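Local coordinates for separin (Saccharomyces cerevisiae, PDB 5U1T), which cleaves the Scc1 subunit of cohesin at the onset of anaphase as a caspase-like cysteine protease, so that chromosomes can segregate, at residues L623-S628 with L650-S655; L629-K634 with P643-Y648. All blocks are in the same frame, centred on the assembly; numbering follows the deposited sequence.

Interaction 1: L623-S628 with L650-S655; sequences LSIELS and LEAYLS
Near the open end of an antiparallel helical hairpin in the alpha-helical part of separase, Ser624 and Ile625 of helix 621-633 meet Ala652 and Tyr653 of helix 642-655. The two short helical segments run with an angle of 150° between their N-to-C directions, their axes 9.0 Å apart. Ile625 and Ala652 face each other most directly, with 6.4 Å between Ile625 CA and Ala652 CA, a spacing to which the small alanine side chain probably contributes. Its methyl takes two neighbours: Ile625 CG1 lies 3.8 Å from Ala652 CB, and Ser624 CB lies 3.9 Å from the same atom. Ser624 thus takes part through its carbon, not its hydroxyl. Beyond the alanine, the CG1 arm of Ile625 runs on to Tyr653, its terminal CD1 3.6 Å from Tyr653 CE1 and almost as near to CD1 of that ring. CG1 of Ile625 stands anti to the carbonyl carbon (chi1 -69°), which sets the direction of the arm, and chi2 (169°) extends it to the tyrosine; the two side chains cross at about a right angle. The methyl approaches the ring obliquely. No hydrogen bond spans the two segments; the contact is apolar throughout. Met658 touches both Ile625 and Tyr653 from the loop that follows, while Ser624 packs on Leu615 of helix 602-617. Helix 659-672 takes Leu650, Leu654 and also Tyr653. An antiparallel pair packed between helices 602-617 and 659-672 is consistent with the stacked alpha-alpha hairpins of a helical-repeat-like domain.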
loop_
_atom_site.group_PDB
_atom_site.type_symbol
_atom_site.label_atom_id
_atom_site.label_comp_id
_atom_site.label_asym_id
_atom_site.label_seq_id
_atom_site.Cartn_x
_atom_site.Cartn_y
_atom_site.Cartn_z
ATOM N N LEU A 623 10.406 16.435 -5.377
ATOM C CA LEU A 623 9.378 17.326 -4.854
ATOM C C LEU A 623 9.045 16.951 -3.419
ATOM O O LEU A 623 8.947 17.814 -2.558
ATOM C CB LEU A 623 8.116 17.282 -5.733
ATOM C CG LEU A 623 8.295 17.986 -7.083
ATOM C CD1 LEU A 623 7.083 17.816 -7.979
ATOM C CD2 LEU A 623 8.614 19.444 -6.872
ATOM N N SER A 624 8.895 15.659 -3.163
ATOM C CA SER A 624 8.670 15.205 -1.799
ATOM C C SER A 624 9.729 15.746 -0.826
ATOM O O SER A 624 9.385 16.258 0.239
ATOM C CB SER A 624 8.617 13.674 -1.745
ATOM O OG SER A 624 7.367 13.199 -2.216
ATOM N N ILE A 625 11.005 15.656 -1.196
ATOM C CA ILE A 625 12.075 16.118 -0.304
ATOM C C ILE A 625 11.974 17.632 -0.102
ATOM O O ILE A 625 12.083 18.131 1.018
ATOM C CB ILE A 625 13.491 15.726 -0.841
ATOM C CG1 ILE A 625 13.666 14.212 -0.750
ATOM C CG2 ILE A 625 14.593 16.366 -0.043
ATOM C CD1 ILE A 625 14.874 13.676 -1.483
ATOM N N GLU A 626 11.734 18.360 -1.183
ATOM C CA GLU A 626 11.740 19.804 -1.101
ATOM C C GLU A 626 10.545 20.324 -0.285
ATOM O O GLU A 626 10.691 21.214 0.568
ATOM C CB GLU A 626 11.743 20.404 -2.494
ATOM C CG GLU A 626 11.634 21.896 -2.456
ATOM C CD GLU A 626 11.271 22.453 -3.798
ATOM O OE1 GLU A 626 11.329 21.656 -4.775
ATOM O OE2 GLU A 626 10.932 23.662 -3.862
ATOM N N LEU A 627 9.376 19.743 -0.549
ATOM C CA LEU A 627 8.176 19.999 0.221
ATOM C C LEU A 627 8.408 19.702 1.689
ATOM O O LEU A 627 8.223 20.589 2.530
ATOM C CB LEU A 627 6.998 19.171 -0.303
ATOM C CG LEU A 627 5.667 19.287 0.448
ATOM C CD1 LEU A 627 5.318 20.741 0.769
ATOM C CD2 LEU A 627 4.575 18.676 -0.365
ATOM N N SER A 628 8.797 18.468 2.002
ATOM C CA SER A 628 8.998 18.051 3.394
ATOM C C SER A 628 9.965 18.951 4.141
ATOM O O SER A 628 9.712 19.331 5.287
ATOM C CB SER A 628 9.514 16.614 3.463
ATOM O OG SER A 628 8.435 15.702 3.449
ATOM N N LEU A 650 11.720 10.508 4.867
ATOM C CA LEU A 650 12.422 9.246 5.036
ATOM C C LEU A 650 12.157 8.316 3.848
ATOM O O LEU A 650 13.092 7.784 3.250
ATOM C CB LEU A 650 12.005 8.581 6.359
ATOM C CG LEU A 650 12.722 7.284 6.740
ATOM C CD1 LEU A 650 14.202 7.395 6.393
ATOM C CD2 LEU A 650 12.527 6.929 8.218
ATOM N N GLU A 651 10.885 8.145 3.504
ATOM C CA GLU A 651 10.500 7.291 2.397
ATOM C C GLU A 651 11.035 7.833 1.074
ATOM O O GLU A 651 11.344 7.061 0.177
ATOM C CB GLU A 651 8.980 7.137 2.351
ATOM C CG GLU A 651 8.374 6.578 3.641
ATOM C CD GLU A 651 8.456 5.048 3.740
ATOM O OE1 GLU A 651 7.439 4.390 3.410
ATOM O OE2 GLU A 651 9.526 4.500 4.144
ATOM N N ALA A 652 11.178 9.147 0.955
ATOM C CA ALA A 652 11.687 9.748 -0.276
ATOM C C ALA A 652 13.196 9.532 -0.423
ATOM O O ALA A 652 13.671 9.220 -1.509
ATOM C CB ALA A 652 11.357 11.231 -0.324
ATOM N N TYR A 653 13.946 9.708 0.662
ATOM C CA TYR A 653 15.365 9.367 0.664
ATOM C C TYR A 653 15.578 7.913 0.230
ATOM O O TYR A 653 16.395 7.626 -0.651
ATOM C CB TYR A 653 15.970 9.598 2.046
ATOM C CG TYR A 653 16.255 11.046 2.338
ATOM C CD1 TYR A 653 16.536 11.932 1.309
ATOM C CD2 TYR A 653 16.241 11.532 3.643
ATOM C CE1 TYR A 653 16.796 13.266 1.566
ATOM C CE2 TYR A 653 16.501 12.873 3.913
ATOM C CZ TYR A 653 16.779 13.736 2.872
ATOM O OH TYR A 653 17.034 15.063 3.127
ATOM N N LEU A 654 14.821 7.008 0.844
ATOM C CA LEU A 654 14.878 5.596 0.513
ATOM C C LEU A 654 14.522 5.341 -0.951
ATOM O O LEU A 654 15.236 4.618 -1.638
ATOM C CB LEU A 654 13.957 4.798 1.427
ATOM C CG LEU A 654 14.314 4.778 2.914
ATOM C CD1 LEU A 654 13.164 4.193 3.698
ATOM C CD2 LEU A 654 15.563 3.994 3.196
ATOM N N SER A 655 13.445 5.932 -1.451
ATOM C CA SER A 655 13.096 5.705 -2.846
ATOM C C SER A 655 14.216 6.178 -3.788
ATOM O O SER A 655 14.399 5.633 -4.879
ATOM C CB SER A 655 11.782 6.392 -3.187
ATOM O OG SER A 655 11.319 6.041 -4.479
#

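Interaction 2: L629-K634 with P643-Y648; sequences LCIKSK and PYADNY
The short helical segments 629-633 and 643-648, of helices 621-633 and 642-655, pass each other antiparallel, at 150° between their directions and 8.9 Å between their axes, with Lys632 and Ala645 nearest across the gap at 6.6 Å from CA to CA. Ala645 fills the middle. Its CB is met by Lys632 CG at 3.6 Å and by Ile631 CG2 at 3.8 Å, so the methyl is held between the aliphatic root of a lysine and the branch of an isoleucine. Ile631 has this CG2 anti to its own backbone nitrogen, while the rest of the side chain lies beside that nitrogen. This is the closed end of an antiparallel helical hairpin, next to the short connection that holds helix 635-638, and a charged pair sits beside the apolar core. Lys632 does not extend: its chain bends at chi3 (46°) and chi4 (60°), and the ammonium curls round to Asp646. There Lys632 NZ forms a salt bridge with Asp646 OD1, modelled at 2.5 Å, on the syn lone pair, the side of the other oxygen. Asp646 OD2 stays farther off, 3.8 Å from Lys632 NZ, so the carboxylate is held by one oxygen more than by both. Were Lys632 replaced by an alanine, the Asp646 carboxylate would probably lose this cationic mate, and a gap would be likely to open beside the Ala645 methyl. The lysine also packs on Val642 and Leu649 of helix 642-655; Ile631 also touches Val608 of helix 602-617 and Leu590 of helix 578-590.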
loop_
_atom_site.group_PDB
_atom_site.type_symbol
_atom_site.label_atom_id
_atom_site.label_comp_id
_atom_site.label_asym_id
_atom_site.label_seq_id
_atom_site.Cartn_x
_atom_site.Cartn_y
_atom_site.Cartn_z
ATOM N N LEU A 629 11.080 19.276 3.495
ATOM C CA LEU A 629 12.076 20.130 4.121
ATOM C C LEU A 629 11.451 21.489 4.386
ATOM O O LEU A 629 11.597 22.051 5.469
ATOM C CB LEU A 629 13.328 20.270 3.249
ATOM C CG LEU A 629 14.259 19.062 3.054
ATOM C CD1 LEU A 629 15.481 19.490 2.277
ATOM C CD2 LEU A 629 14.646 18.413 4.378
ATOM N N CYS A 630 10.730 21.997 3.400
ATOM C CA CYS A 630 10.124 23.304 3.531
ATOM C C CYS A 630 9.106 23.360 4.694
ATOM O O CYS A 630 9.094 24.314 5.466
ATOM C CB CYS A 630 9.471 23.698 2.215
ATOM S SG CYS A 630 8.750 25.320 2.303
ATOM N N ILE A 631 8.273 22.327 4.814
ATOM C CA ILE A 631 7.361 22.176 5.949
ATOM C C ILE A 631 8.102 22.206 7.279
ATOM O O ILE A 631 7.778 22.996 8.172
ATOM C CB ILE A 631 6.570 20.858 5.866
ATOM C CG1 ILE A 631 5.595 20.893 4.687
ATOM C CG2 ILE A 631 5.866 20.563 7.184
ATOM C CD1 ILE A 631 5.027 19.558 4.347
ATOM N N LYS A 632 9.109 21.349 7.404
ATOM C CA LYS A 632 9.894 21.250 8.630
ATOM C C LYS A 632 10.649 22.531 8.866
ATOM O O LYS A 632 11.237 22.724 9.924
ATOM C CB LYS A 632 10.871 20.082 8.565
ATOM C CG LYS A 632 10.230 18.721 8.315
ATOM C CD LYS A 632 11.276 17.731 7.777
ATOM C CE LYS A 632 12.563 17.813 8.587
ATOM N NZ LYS A 632 12.362 17.483 10.036
ATOM N N SER A 633 10.648 23.397 7.862
ATOM C CA SER A 633 11.237 24.712 7.994
ATOM C C SER A 633 10.222 25.691 8.615
ATOM O O SER A 633 10.503 26.333 9.626
ATOM C CB SER A 633 11.726 25.199 6.634
ATOM O OG SER A 633 12.022 26.575 6.655
ATOM N N LYS A 634 9.031 25.774 8.024
ATOM C CA LYS A 634 7.961 26.623 8.539
ATOM C C LYS A 634 7.274 25.954 9.734
ATOM O O LYS A 634 6.040 25.936 9.834
ATOM C CB LYS A 634 6.930 26.921 7.449
ATOM C CG LYS A 634 7.485 27.285 6.094
ATOM C CD LYS A 634 8.204 28.599 6.131
ATOM C CE LYS A 634 8.593 29.047 4.734
ATOM N NZ LYS A 634 9.250 30.397 4.763
ATOM N N PRO A 643 5.372 15.607 11.897
ATOM C CA PRO A 643 5.482 14.138 11.868
ATOM C C PRO A 643 5.274 13.530 10.475
ATOM O O PRO A 643 5.865 12.490 10.152
ATOM C CB PRO A 643 4.361 13.686 12.814
ATOM C CG PRO A 643 4.281 14.790 13.819
ATOM C CD PRO A 643 4.625 16.074 13.083
ATOM N N TYR A 644 4.436 14.159 9.659
ATOM C CA TYR A 644 4.199 13.645 8.322
ATOM C C TYR A 644 5.341 14.017 7.404
ATOM O O TYR A 644 5.723 13.231 6.534
ATOM C CB TYR A 644 2.891 14.161 7.743
ATOM C CG TYR A 644 1.670 13.537 8.358
ATOM C CD1 TYR A 644 1.151 14.025 9.551
ATOM C CD2 TYR A 644 1.027 12.480 7.742
ATOM C CE1 TYR A 644 0.037 13.471 10.118
ATOM C CE2 TYR A 644 -0.087 11.921 8.296
ATOM C CZ TYR A 644 -0.583 12.422 9.486
ATOM O OH TYR A 644 -1.711 11.876 10.055
ATOM N N ALA A 645 5.878 15.216 7.582
ATOM C CA ALA A 645 6.993 15.616 6.756
ATOM C C ALA A 645 8.166 14.684 7.058
ATOM O O ALA A 645 8.850 14.254 6.147
ATOM C CB ALA A 645 7.352 17.059 6.993
ATOM N N ASP A 646 8.364 14.336 8.328
ATOM C CA ASP A 646 9.497 13.502 8.724
ATOM C C ASP A 646 9.384 12.085 8.154
ATOM O O ASP A 646 10.330 11.601 7.537
ATOM C CB ASP A 646 9.640 13.459 10.252
ATOM C CG ASP A 646 10.453 14.639 10.795
ATOM O OD1 ASP A 646 11.103 15.321 9.976
ATOM O OD2 ASP A 646 10.455 14.898 12.027
ATOM N N ASN A 647 8.237 11.433 8.341
ATOM C CA ASN A 647 7.989 10.124 7.743
ATOM C C ASN A 647 8.156 10.133 6.226
ATOM O O ASN A 647 8.743 9.208 5.653
ATOM C CB ASN A 647 6.579 9.622 8.096
ATOM C CG ASN A 647 6.109 8.425 7.209
ATOM O OD1 ASN A 647 5.864 8.577 6.003
ATOM N ND2 ASN A 647 5.935 7.255 7.828
ATOM N N TYR A 648 7.625 11.153 5.563
ATOM C CA TYR A 648 7.595 11.130 4.102
ATOM C C TYR A 648 8.946 11.543 3.511
ATOM O O TYR A 648 9.268 11.178 2.377
ATOM C CB TYR A 648 6.464 12.015 3.563
ATOM C CG TYR A 648 5.134 11.297 3.476
ATOM C CD1 TYR A 648 4.955 10.245 2.584
ATOM C CD2 TYR A 648 4.057 11.663 4.285
ATOM C CE1 TYR A 648 3.755 9.579 2.491
ATOM C CE2 TYR A 648 2.839 10.997 4.199
ATOM C CZ TYR A 648 2.695 9.958 3.300
ATOM O OH TYR A 648 1.500 9.280 3.185
#

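How the interactions relate
Coming from the N terminus, the chain runs up helix 621-633, giving first 623-628 to interaction 1 and then 629-634 to interaction 2. It turns through helix 635-638 and returns along helix 642-655, where 643-648 closes the smaller loop of interaction 2 and 650-655 the larger one of interaction 1. Interaction 2 is therefore nested inside interaction 1, and the two are successive levels of one helical hairpin, their centres about 9 Å apart. Between them Ser628 OG lies 3.1 Å from Ala645 O, a probable hydrogen bond across the hairpin. Helix 602-617 packs against both levels.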